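Putative isomerase (PDB 2PPG) is a putative isomerase of the enolase superfamily, with a mandelate racemase/muconate lactonizing enzyme-type N-terminal domain and a TIM-barrel-like C-terminal domain. Local coordinates at residues A[56-59]-A[65-68]; A[82-87]-A[122-127]; A[96-101]-A[137-142]. All coordinates share one frame; numbering follows the deposited sequence.

Contact 1: residues A[56-59]-A[65-68]; sequences LVRI and AVGW
I59 and G67 form an antiparallel hydrogen-bonded pair. Their backbones exchange two bonds: I59 N gives one to G67 O at 2.8 Å, and G67 N gives one to I59 O at 2.7 Å. Both are nearly straight. R58 and W68 form the adjoining non-hydrogen-bonded pair. The strand axes approach to 4.6 Å and run at 163° to each other. CA-H...O contacts, such as V66 CA to I59 O, supplement the ladder.

R58 and W68 put their side chains on the same face of the sheet. CB of R58 lies over the six-membered ring of W68, 3.7 Å from its centroid, which is a CH-pi contact. CG of R58 is anti to the backbone N (chi1 180°) and the chain stays extended to NE. It therefore runs on over the indole toward V66. The guanidinium ends nearly perpendicular to the indole plane. V66 lies over one guanidinium face, with its CG2 3.6 Å from R58 NH1. CD2 of L56 approaches the W68 ring obliquely, 4.3 Å from CE3.

R58 also forms a salt bridge with E60. The hairpin of strands 52-61 and 66-72 lies in the antiparallel sheet of the N-terminal domain, with 66-72 outermost within this chain and strand 7-17 flanking 52-61. I59 packs on A131 and L135 of helix 119-140, whose D134 OD2 accepts from W68 N, while W68 touches P380 of strand 378-380.

Contact 2: residues A[82-87]-A[122-127]; sequences EIIDDL and VDALAA
A124 meets I83 and I84 through its methyl group. It has the largest buried area in this contact, followed by I84 and then I83. The CB of A124 lies 3.6 Å from CG1 of I84 and 3.7 Å from CG2 of I83. Two neighbouring side chains of one helix thus grip a single methyl of the other. The small alanine lets the helices come close, with the CA atoms of I84 and A124 5.9 Å apart.

The isoleucines use different branches. Both have CG1 anti to the carbonyl carbon (chi1 -62° in I83, -57° in I84). Their different positions round the helix turn CG1 of I84, but CG2 of I83, to A124. CD1 of I84 then lies alongside the alanine, 4.2 Å from A124 CA. No hydrogen bond links the two segments, and the contact is wholly apolar.

Helices 77-92 and 119-140 both fall in the N-terminal domain of this enolase superfamily member. In that domain helices pack against an antiparallel sheet, as in its relatives. Helix 77-92 includes a wider pi-type turn at 83-87, where the L87 N to I83 O bond is also kept. T80 and L88 of this helix also touch A124.

F120 of the second subunit packs on I83, and Y38 OH of that subunit is hydrogen-bonded to D86. D123 bonds to Y116 of the second subunit and to H295 of its own chain.

Contact 3: residues A[96-101]-A[137-142]; sequences DPFDAA and GKLAGL
F98 points the far end of its ring at L139 and A140. The ring is presented to A140 at its edge, with A140 CB near the ring plane and 4.1 Å from F98 CZ. L139 approaches obliquely: its CB is 3.7 Å from F98 CZ. With chi1 at -69°, F98 CG sits beside its own backbone N, and the ring extends toward helix 119-140. P97 CG meets the CD2 methyl of L139 at 4.0 Å. These two side chains cross at about a right angle.

The contact joins the turn before helix 100-109 to the C-terminal end of helix 119-140 in the N-terminal domain. D96 holds the turn: its OD1 accepts from F98 N at 3.0 Å, an Asx turn, with the N-H coming from well above the carboxylate plane. Helix 119-140 finishes in a Schellman motif, with G141 at positive phi and L142 N bonded to G137 O.

K146 of the third subunit makes salt bridges to D96 and D99, and L142 of that subunit packs on F98. Across the two segments the chemistry is purely apolar. This is consistent with packing held by shape and partial exclusion of water, while the carboxylates beside it serve the subunit interface.

Overall arrangement
All three contacts lie in the N-terminal domain, on the same side of the chain's centre. Contact 1 comes first along the chain. The segments of contacts 2 and 3 then alternate (82-87, 96-101, 122-127, 137-142), and the last two both lie on helix 119-140. The centres of contacts 2 and 3 are about 20 Å apart and they do not touch. Contact 1 lies closer, about 13 Å from contact 2 and 12 Å from contact 3, centre to centre. V57 packs on I84 of contact 2, and V66 O is probably hydrogen-bonded to K138 of contact 3. Helix 119-140 thus links the hairpin with helix 77-92 and the turn before helix 100-109. Contacts 2 and 3 border different neighbouring subunits.

Contact 1: residues A[56-59]-A[65-68]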
loop_
_atom_site.group_PDB
_atom_site.type_symbol
_atom_site.label_atom_id
_atom_site.label_comp_id
_atom_site.label_asym_id
_atom_site.label_seq_id
_atom_site.Cartn_x
_atom_site.Cartn_y
_atom_site.Cartn_z
ATOM N N LEU A 56 35.548 30.209 -4.421
ATOM C CA LEU A 56 36.657 29.284 -4.261
ATOM C C LEU A 56 37.205 29.385 -2.848
ATOM O O LEU A 56 37.287 30.483 -2.262
ATOM C CB LEU A 56 37.788 29.581 -5.243
ATOM C CG LEU A 56 37.619 29.161 -6.704
ATOM C CD1 LEU A 56 36.769 30.158 -7.520
ATOM C CD2 LEU A 56 38.998 28.991 -7.328
ATOM N N VAL A 57 37.593 28.232 -2.312
ATOM C CA VAL A 57 38.131 28.152 -0.986
ATOM C C VAL A 57 39.523 27.563 -1.117
ATOM O O VAL A 57 39.742 26.637 -1.901
ATOM C CB VAL A 57 37.201 27.324 -0.056
ATOM C CG1 VAL A 57 37.970 26.641 1.040
ATOM C CG2 VAL A 57 36.149 28.213 0.555
ATOM N N ARG A 58 40.461 28.138 -0.369
ATOM C CA ARG A 58 41.843 27.700 -0.350
ATOM C C ARG A 58 42.168 27.347 1.087
ATOM O O ARG A 58 42.021 28.184 1.974
ATOM C CB ARG A 58 42.744 28.835 -0.826
ATOM C CG ARG A 58 44.225 28.530 -0.855
ATOM C CD ARG A 58 45.005 29.836 -0.979
ATOM N NE ARG A 58 46.418 29.604 -1.259
ATOM C CZ ARG A 58 47.360 29.454 -0.332
ATOM N NH1 ARG A 58 48.608 29.239 -0.700
ATOM N NH2 ARG A 58 47.059 29.517 0.959
ATOM N N ILE A 59 42.588 26.105 1.313
ATOM C CA ILE A 59 42.849 25.609 2.656
ATOM C C ILE A 59 44.298 25.158 2.772
ATOM O O ILE A 59 44.781 24.408 1.933
ATOM C CB ILE A 59 41.899 24.428 3.034
ATOM C CG1 ILE A 59 40.436 24.867 2.924
ATOM C CG2 ILE A 59 42.219 23.897 4.440
ATOM C CD1 ILE A 59 39.434 23.922 3.556
ATOM N N ALA A 65 50.947 22.296 2.884
ATOM C CA ALA A 65 50.114 21.789 1.789
ATOM C C ALA A 65 48.879 22.691 1.592
ATOM O O ALA A 65 48.394 23.335 2.540
ATOM C CB ALA A 65 49.708 20.323 2.012
ATOM N N VAL A 66 48.397 22.746 0.356
ATOM C CA VAL A 66 47.313 23.628 -0.015
ATOM C C VAL A 66 46.250 22.833 -0.785
ATOM O O VAL A 66 46.559 22.080 -1.724
ATOM C CB VAL A 66 47.821 24.826 -0.868
ATOM C CG1 VAL A 66 46.668 25.715 -1.296
ATOM C CG2 VAL A 66 48.851 25.652 -0.093
ATOM N N GLY A 67 44.999 22.985 -0.352
ATOM C CA GLY A 67 43.869 22.359 -1.004
ATOM C C GLY A 67 42.933 23.413 -1.556
ATOM O O GLY A 67 42.785 24.499 -0.987
ATOM N N TRP A 68 42.289 23.098 -2.670
ATOM C CA TRP A 68 41.357 24.031 -3.254
ATOM C C TRP A 68 39.982 23.418 -3.373
ATOM O O TRP A 68 39.843 22.247 -3.717
ATOM C CB TRP A 68 41.826 24.466 -4.633
ATOM C CG TRP A 68 42.990 25.415 -4.628
ATOM C CD1 TRP A 68 44.308 25.094 -4.792
ATOM C CD2 TRP A 68 42.937 26.842 -4.500
ATOM N NE1 TRP A 68 45.076 26.228 -4.781
ATOM C CE2 TRP A 68 44.269 27.317 -4.598
ATOM C CE3 TRP A 68 41.892 27.769 -4.334
ATOM C CZ2 TRP A 68 44.593 28.672 -4.520
ATOM C CZ3 TRP A 68 42.205 29.122 -4.257
ATOM C CH2 TRP A 68 43.551 29.563 -4.351
#

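Contact 2: residues A[82-87]-A[122-127]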
loop_
_atom_site.group_PDB
_atom_site.type_symbol
_atom_site.label_atom_id
_atom_site.label_comp_id
_atom_site.label_asym_id
_atom_site.label_seq_id
_atom_site.Cartn_x
_atom_site.Cartn_y
_atom_site.Cartn_z
ATOM N N GLU A 82 30.479 34.226 3.979
ATOM C CA GLU A 82 30.257 34.633 5.359
ATOM C C GLU A 82 30.082 33.398 6.248
ATOM O O GLU A 82 30.690 33.288 7.316
ATOM C CB GLU A 82 29.046 35.565 5.452
ATOM C CG GLU A 82 28.800 36.150 6.825
ATOM C CD GLU A 82 29.933 37.034 7.316
ATOM O OE1 GLU A 82 30.884 37.273 6.541
ATOM O OE2 GLU A 82 29.876 37.487 8.485
ATOM N N ILE A 83 29.265 32.461 5.779
ATOM C CA ILE A 83 29.078 31.188 6.458
ATOM C C ILE A 83 30.436 30.513 6.693
ATOM O O ILE A 83 30.734 30.068 7.808
ATOM C CB ILE A 83 28.134 30.257 5.649
ATOM C CG1 ILE A 83 26.730 30.879 5.516
ATOM C CG2 ILE A 83 28.063 28.876 6.275
ATOM C CD1 ILE A 83 25.842 30.214 4.455
ATOM N N ILE A 84 31.258 30.470 5.646
ATOM C CA ILE A 84 32.606 29.908 5.723
ATOM C C ILE A 84 33.541 30.686 6.651
ATOM O O ILE A 84 34.240 30.098 7.464
ATOM C CB ILE A 84 33.249 29.831 4.341
ATOM C CG1 ILE A 84 32.373 29.003 3.400
ATOM C CG2 ILE A 84 34.656 29.251 4.439
ATOM C CD1 ILE A 84 32.840 29.003 1.971
ATOM N N ASP A 85 33.564 32.005 6.542
ATOM C CA ASP A 85 34.530 32.786 7.319
ATOM C C ASP A 85 34.119 33.040 8.770
ATOM O O ASP A 85 34.970 33.090 9.658
ATOM C CB ASP A 85 34.841 34.094 6.603
ATOM C CG ASP A 85 35.563 33.866 5.283
ATOM O OD1 ASP A 85 36.287 32.851 5.167
ATOM O OD2 ASP A 85 35.404 34.692 4.364
ATOM N N ASP A 86 32.813 33.191 9.001
ATOM C CA ASP A 86 32.299 33.548 10.315
ATOM C C ASP A 86 32.074 32.319 11.198
ATOM O O ASP A 86 32.313 32.356 12.417
ATOM C CB ASP A 86 31.003 34.358 10.189
ATOM C CG ASP A 86 30.477 34.827 11.536
ATOM O OD1 ASP A 86 31.255 35.410 12.320
ATOM O OD2 ASP A 86 29.286 34.603 11.824
ATOM N N LEU A 87 31.625 31.229 10.586
ATOM C CA LEU A 87 31.303 30.033 11.347
ATOM C C LEU A 87 32.237 28.861 11.093
ATOM O O LEU A 87 32.875 28.368 12.026
ATOM C CB LEU A 87 29.856 29.612 11.095
ATOM C CG LEU A 87 29.442 28.294 11.739
ATOM C CD1 LEU A 87 29.414 28.407 13.278
ATOM C CD2 LEU A 87 28.108 27.820 11.193
ATOM N N VAL A 122 24.982 24.161 2.800
ATOM C CA VAL A 122 25.632 22.979 2.239
ATOM C C VAL A 122 26.577 23.414 1.120
ATOM O O VAL A 122 27.645 22.812 0.938
ATOM C CB VAL A 122 24.621 21.919 1.751
ATOM C CG1 VAL A 122 25.341 20.726 1.125
ATOM C CG2 VAL A 122 23.761 21.443 2.914
ATOM N N ASP A 123 26.212 24.485 0.411
ATOM C CA ASP A 123 27.136 25.104 -0.536
ATOM C C ASP A 123 28.494 25.377 0.112
ATOM O O ASP A 123 29.541 25.039 -0.445
ATOM C CB ASP A 123 26.554 26.404 -1.100
ATOM C CG ASP A 123 25.742 26.188 -2.386
ATOM O OD1 ASP A 123 25.499 25.021 -2.770
ATOM O OD2 ASP A 123 25.347 27.197 -3.018
ATOM N N ALA A 124 28.469 25.985 1.296
ATOM C CA ALA A 124 29.676 26.279 2.064
ATOM C C ALA A 124 30.419 25.018 2.493
ATOM O O ALA A 124 31.657 25.006 2.547
ATOM C CB ALA A 124 29.335 27.122 3.280
ATOM N N LEU A 125 29.665 23.964 2.805
ATOM C CA LEU A 125 30.262 22.693 3.209
ATOM C C LEU A 125 30.921 22.051 2.017
ATOM O O LEU A 125 32.052 21.576 2.105
ATOM C CB LEU A 125 29.215 21.749 3.803
ATOM C CG LEU A 125 28.519 22.203 5.095
ATOM C CD1 LEU A 125 27.516 21.174 5.538
ATOM C CD2 LEU A 125 29.528 22.464 6.193
ATOM N N ALA A 126 30.213 22.066 0.897
ATOM C CA ALA A 126 30.694 21.464 -0.345
ATOM C C ALA A 126 32.085 21.982 -0.737
ATOM O O ALA A 126 32.923 21.227 -1.243
ATOM C CB ALA A 126 29.694 21.729 -1.457
ATOM N N ALA A 127 32.332 23.268 -0.488
ATOM C CA ALA A 127 33.576 23.886 -0.914
ATOM C C ALA A 127 34.710 23.549 0.026
ATOM O O ALA A 127 35.842 23.333 -0.425
ATOM C CB ALA A 127 33.422 25.364 -1.026
#

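Contact 3: residues A[96-101]-A[137-142]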
loop_
_atom_site.group_PDB
_atom_site.type_symbol
_atom_site.label_atom_id
_atom_site.label_comp_id
_atom_site.label_asym_id
_atom_site.label_seq_id
_atom_site.Cartn_x
_atom_site.Cartn_y
_atom_site.Cartn_z
ATOM N N ASP A 96 42.188 17.169 10.851
ATOM C CA ASP A 96 43.013 16.416 9.907
ATOM C C ASP A 96 42.220 16.245 8.595
ATOM O O ASP A 96 41.065 15.824 8.616
ATOM C CB ASP A 96 43.353 15.066 10.575
ATOM C CG ASP A 96 44.011 14.054 9.648
ATOM O OD1 ASP A 96 44.500 14.388 8.553
ATOM O OD2 ASP A 96 44.050 12.871 10.032
ATOM N N PRO A 97 42.824 16.591 7.447
ATOM C CA PRO A 97 42.126 16.414 6.173
ATOM C C PRO A 97 41.677 14.981 5.926
ATOM O O PRO A 97 40.692 14.764 5.210
ATOM C CB PRO A 97 43.177 16.812 5.135
ATOM C CG PRO A 97 44.068 17.733 5.860
ATOM C CD PRO A 97 44.164 17.167 7.248
ATOM N N PHE A 98 42.372 14.011 6.517
ATOM C CA PHE A 98 41.966 12.618 6.359
ATOM C C PHE A 98 40.633 12.314 7.029
ATOM O O PHE A 98 40.053 11.266 6.789
ATOM C CB PHE A 98 43.071 11.657 6.792
ATOM C CG PHE A 98 44.247 11.672 5.870
ATOM C CD1 PHE A 98 44.124 11.192 4.570
ATOM C CD2 PHE A 98 45.459 12.212 6.273
ATOM C CE1 PHE A 98 45.190 11.246 3.691
ATOM C CE2 PHE A 98 46.534 12.259 5.406
ATOM C CZ PHE A 98 46.398 11.772 4.111
ATOM N N ASP A 99 40.152 13.252 7.846
ATOM C CA ASP A 99 38.832 13.163 8.481
ATOM C C ASP A 99 37.756 13.949 7.723
ATOM O O ASP A 99 36.751 14.333 8.316
ATOM C CB ASP A 99 38.884 13.704 9.915
ATOM C CG ASP A 99 39.801 12.906 10.820
ATOM O OD1 ASP A 99 40.157 11.762 10.477
ATOM O OD2 ASP A 99 40.170 13.434 11.891
ATOM N N ALA A 100 37.971 14.184 6.426
ATOM C CA ALA A 100 37.084 15.021 5.590
ATOM C C ALA A 100 35.594 14.789 5.796
ATOM O O ALA A 100 34.841 15.744 6.057
ATOM C CB ALA A 100 37.427 14.861 4.103
ATOM N N ALA A 101 35.178 13.526 5.680
ATOM C CA ALA A 101 33.761 13.166 5.747
ATOM C C ALA A 101 33.184 13.298 7.156
ATOM O O ALA A 101 32.016 13.678 7.328
ATOM C CB ALA A 101 33.537 11.754 5.196
ATOM N N GLY A 137 44.349 13.724 -0.714
ATOM C CA GLY A 137 45.057 13.219 -1.894
ATOM C C GLY A 137 46.501 13.705 -2.021
ATOM O O GLY A 137 47.423 12.918 -2.285
ATOM N N LYS A 138 46.709 15.003 -1.815
ATOM C CA LYS A 138 48.053 15.576 -1.884
ATOM C C LYS A 138 48.980 15.033 -0.802
ATOM O O LYS A 138 50.115 14.651 -1.095
ATOM C CB LYS A 138 48.003 17.100 -1.841
ATOM C CG LYS A 138 47.481 17.686 -3.129
ATOM C CD LYS A 138 47.450 19.212 -3.119
ATOM C CE LYS A 138 47.021 19.718 -4.485
ATOM N NZ LYS A 138 46.368 21.062 -4.420
ATOM N N LEU A 139 48.482 14.991 0.432
ATOM C CA LEU A 139 49.219 14.453 1.574
ATOM C C LEU A 139 49.606 12.992 1.425
ATOM O O LEU A 139 50.610 12.565 1.982
ATOM C CB LEU A 139 48.384 14.591 2.836
ATOM C CG LEU A 139 48.783 15.642 3.865
ATOM C CD1 LEU A 139 49.614 16.737 3.234
ATOM C CD2 LEU A 139 47.539 16.192 4.521
ATOM N N ALA A 140 48.799 12.228 0.690
ATOM C CA ALA A 140 49.038 10.795 0.510
ATOM C C ALA A 140 49.677 10.480 -0.840
ATOM O O ALA A 140 50.052 9.333 -1.104
ATOM C CB ALA A 140 47.748 10.022 0.670
ATOM N N GLY A 141 49.801 11.499 -1.686
ATOM C CA GLY A 141 50.338 11.318 -3.023
ATOM C C GLY A 141 49.383 10.530 -3.898
ATOM O O GLY A 141 49.809 9.790 -4.782
ATOM N N LEU A 142 48.084 10.674 -3.648
ATOM C CA LEU A 142 47.091 9.939 -4.419
ATOM C C LEU A 142 46.069 10.847 -5.073
ATOM O O LEU A 142 45.748 11.904 -4.544
ATOM C CB LEU A 142 46.377 8.925 -3.536
ATOM C CG LEU A 142 47.276 7.833 -2.944
ATOM C CD1 LEU A 142 46.570 7.142 -1.786
ATOM C CD2 LEU A 142 47.712 6.833 -4.013
#